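Local coordinates for peptidase C51 domain-containing protein (Streptococcus mutans, PDB 3L9A) that is of unknown function, this chain being the C-terminal domain of a longer phage-associated protein that carries a CHAP domain and may be a peptidoglycan-cleaving peptidase, at residues K39-V44 with Y78-E83. Numbering follows the deposited sequence.
Sequences KRAFWV and YQVKFE
A41 and R40 join K81, F82 and E83 in a parallel strand pair at one edge of the domain's mixed sheet: strand 40-43 runs beside strand 81-83, which is outermost in this chain, with only 16° between their directions. K39 O accepts the first rung from K81 N, a nearly straight bond of 2.9 Å; A41 then donates its N to K81 O and takes E83 N on its own O (2.8 Å), the last bond more bent. The tight part lies on the A41 and F82 face, under helix 68-78. There the CB of A41 sits over one face of the F82 ring, 3.8 Å from the ring centroid in a CH-pi contact, while V80 CG1 touches the same methyl and L71, I74 and V75 of the helix close round F82. The R40, K81 and E83 face is polar and reaches solvent at K81; a water donates to E83 OE1, while I77 of a neighbouring subunit packs on R40 and F42. With CG anti to the backbone N (chi1 177°) and the chain extended, R40 carries NE across to E83 OE1, 2.8 Å away in a salt bridge; the oxygen is met from above the carboxylate plane but lies in that of the guanidinium. K81 NZ bonds E83 OE2 on its anti side, completing a salt-bridge network that probably stabilises the carboxylate as an anion. In one of two Q79 conformers, so doubtfully, NE2 shares a water with K39 NZ and bonds Q38 OE1 of another subunit. R40 NH2 lies over the centre of the F42 ring, 3.4 Å above its plane.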
loop_
_atom_site.group_PDB
_atom_site.type_symbol
_atom_site.label_atom_id
_atom_site.label_comp_id
_atom_site.label_asym_id
_atom_site.label_seq_id
_atom_site.Cartn_x
_atom_site.Cartn_y
_atom_site.Cartn_z
ATOM N N LYS A 39 0.225 -8.592 4.367
ATOM C CA LYS A 39 0.920 -9.872 4.599
ATOM C C LYS A 39 -0.058 -10.996 4.977
ATOM O O LYS A 39 0.192 -11.783 5.892
ATOM C CB LYS A 39 2.036 -9.707 5.642
ATOM C CG LYS A 39 3.172 -8.825 5.142
ATOM C CD LYS A 39 4.263 -8.656 6.198
ATOM C CE LYS A 39 5.423 -7.818 5.670
ATOM N NZ LYS A 39 6.382 -7.479 6.767
ATOM N N ARG A 40 -1.167 -11.073 4.247
ATOM C CA ARG A 40 -2.223 -12.034 4.566
ATOM C C ARG A 40 -2.850 -12.598 3.302
ATOM O O ARG A 40 -3.199 -11.839 2.387
ATOM C CB ARG A 40 -3.321 -11.370 5.414
ATOM C CG ARG A 40 -4.511 -12.300 5.734
ATOM C CD ARG A 40 -5.565 -11.612 6.586
ATOM N NE ARG A 40 -6.753 -12.445 6.800
ATOM C CZ ARG A 40 -8.006 -12.085 6.522
ATOM N NH1 ARG A 40 -8.281 -10.903 5.986
ATOM N NH2 ARG A 40 -9.001 -12.934 6.772
ATOM N N ALA A 41 -2.994 -13.924 3.257
ATOM C CA ALA A 41 -3.789 -14.584 2.217
ATOM C C ALA A 41 -4.791 -15.485 2.905
ATOM O O ALA A 41 -4.479 -16.104 3.920
ATOM C CB ALA A 41 -2.910 -15.405 1.285
ATOM N N PHE A 42 -5.995 -15.580 2.358
ATOM C CA PHE A 42 -6.979 -16.478 2.949
ATOM C C PHE A 42 -7.934 -17.019 1.903
ATOM O O PHE A 42 -8.073 -16.466 0.816
ATOM C CB PHE A 42 -7.710 -15.831 4.149
ATOM C CG PHE A 42 -8.795 -14.849 3.792
ATOM C CD1 PHE A 42 -10.129 -15.176 4.013
ATOM C CD2 PHE A 42 -8.486 -13.573 3.326
ATOM C CE1 PHE A 42 -11.144 -14.266 3.733
ATOM C CE2 PHE A 42 -9.500 -12.655 3.031
ATOM C CZ PHE A 42 -10.830 -12.998 3.244
ATOM N N TRP A 43 -8.570 -18.136 2.246
ATOM C CA TRP A 43 -9.517 -18.816 1.386
ATOM C C TRP A 43 -10.870 -18.124 1.496
ATOM O O TRP A 43 -11.505 -18.143 2.545
ATOM C CB TRP A 43 -9.583 -20.270 1.830
ATOM C CG TRP A 43 -10.454 -21.189 1.023
ATOM C CD1 TRP A 43 -11.147 -20.905 -0.133
ATOM C CD2 TRP A 43 -10.697 -22.571 1.309
ATOM N NE1 TRP A 43 -11.815 -22.035 -0.567
ATOM C CE2 TRP A 43 -11.555 -23.066 0.302
ATOM C CE3 TRP A 43 -10.273 -23.435 2.332
ATOM C CZ2 TRP A 43 -12.001 -24.394 0.294
ATOM C CZ3 TRP A 43 -10.720 -24.743 2.326
ATOM C CH2 TRP A 43 -11.573 -25.210 1.315
ATOM N N VAL A 44 -11.298 -17.498 0.401
ATOM C CA VAL A 44 -12.569 -16.782 0.381
ATOM C C VAL A 44 -13.707 -17.689 -0.046
ATOM O O VAL A 44 -13.531 -18.549 -0.898
ATOM C CB VAL A 44 -12.530 -15.520 -0.543
ATOM C CG1 VAL A 44 -11.600 -14.467 0.037
ATOM C CG2 VAL A 44 -12.165 -15.861 -1.998
ATOM N N TYR A 78 6.659 -11.950 -0.676
ATOM C CA TYR A 78 5.723 -11.043 -0.022
ATOM C C TYR A 78 5.525 -11.279 1.467
ATOM O O TYR A 78 4.775 -10.535 2.096
ATOM C CB TYR A 78 4.375 -10.999 -0.779
ATOM C CG TYR A 78 4.538 -10.581 -2.225
ATOM C CD1 TYR A 78 4.936 -9.276 -2.547
ATOM C CD2 TYR A 78 4.307 -11.473 -3.269
ATOM C CE1 TYR A 78 5.114 -8.878 -3.868
ATOM C CE2 TYR A 78 4.476 -11.081 -4.598
ATOM C CZ TYR A 78 4.883 -9.781 -4.884
ATOM O OH TYR A 78 5.051 -9.412 -6.198
ATOM N N GLN A 79 6.133 -12.329 2.014
ATOM C CA GLN A 79 6.122 -12.531 3.466
ATOM C C GLN A 79 4.693 -12.745 3.987
ATOM O O GLN A 79 4.372 -12.413 5.124
ATOM C CB GLN A 79 6.804 -11.340 4.162
ATOM C CG GLN A 79 8.177 -11.014 3.563
ATOM C CD GLN A 79 8.903 -9.951 4.342
ATOM O OE1 GLN A 79 9.748 -10.263 5.175
ATOM N NE2 GLN A 79 8.566 -8.684 4.091
ATOM N N VAL A 80 3.852 -13.334 3.142
ATOM C CA VAL A 80 2.431 -13.493 3.430
ATOM C C VAL A 80 2.187 -14.653 4.390
ATOM O O VAL A 80 2.760 -15.734 4.211
ATOM C CB VAL A 80 1.660 -13.685 2.104
ATOM C CG1 VAL A 80 0.269 -14.221 2.335
ATOM C CG2 VAL A 80 1.607 -12.380 1.342
ATOM N N LYS A 81 1.323 -14.417 5.378
ATOM C CA LYS A 81 0.800 -15.469 6.240
ATOM C C LYS A 81 -0.497 -16.006 5.638
ATOM O O LYS A 81 -1.469 -15.272 5.471
ATOM C CB LYS A 81 0.527 -14.915 7.643
ATOM C CG LYS A 81 -0.052 -15.973 8.589
ATOM C CD LYS A 81 -0.724 -15.351 9.805
ATOM C CE LYS A 81 -1.688 -16.327 10.473
ATOM N NZ LYS A 81 -2.867 -15.625 11.064
ATOM N N PHE A 82 -0.497 -17.294 5.317
ATOM C CA PHE A 82 -1.663 -17.969 4.745
ATOM C C PHE A 82 -2.631 -18.441 5.822
ATOM O O PHE A 82 -2.214 -18.932 6.883
ATOM C CB PHE A 82 -1.209 -19.139 3.865
ATOM C CG PHE A 82 -0.765 -18.711 2.495
ATOM C CD1 PHE A 82 -1.625 -18.838 1.409
ATOM C CD2 PHE A 82 0.488 -18.145 2.290
ATOM C CE1 PHE A 82 -1.234 -18.418 0.143
ATOM C CE2 PHE A 82 0.876 -17.718 1.022
ATOM C CZ PHE A 82 0.011 -17.855 -0.049
ATOM N N GLU A 83 -3.922 -18.282 5.534
ATOM C CA GLU A 83 -4.997 -18.654 6.436
ATOM C C GLU A 83 -6.084 -19.414 5.682
ATOM O O GLU A 83 -6.152 -19.379 4.448
ATOM C CB GLU A 83 -5.646 -17.412 7.056
ATOM C CG GLU A 83 -4.690 -16.508 7.800
ATOM C CD GLU A 83 -5.344 -15.223 8.279
ATOM O OE1 GLU A 83 -6.513 -14.968 7.939
ATOM O OE2 GLU A 83 -4.672 -14.474 9.010
HETATM O O HOH W 1 8.835 -6.402 5.663
HETATM O O HOH W 2 -8.881 -16.247 7.494
#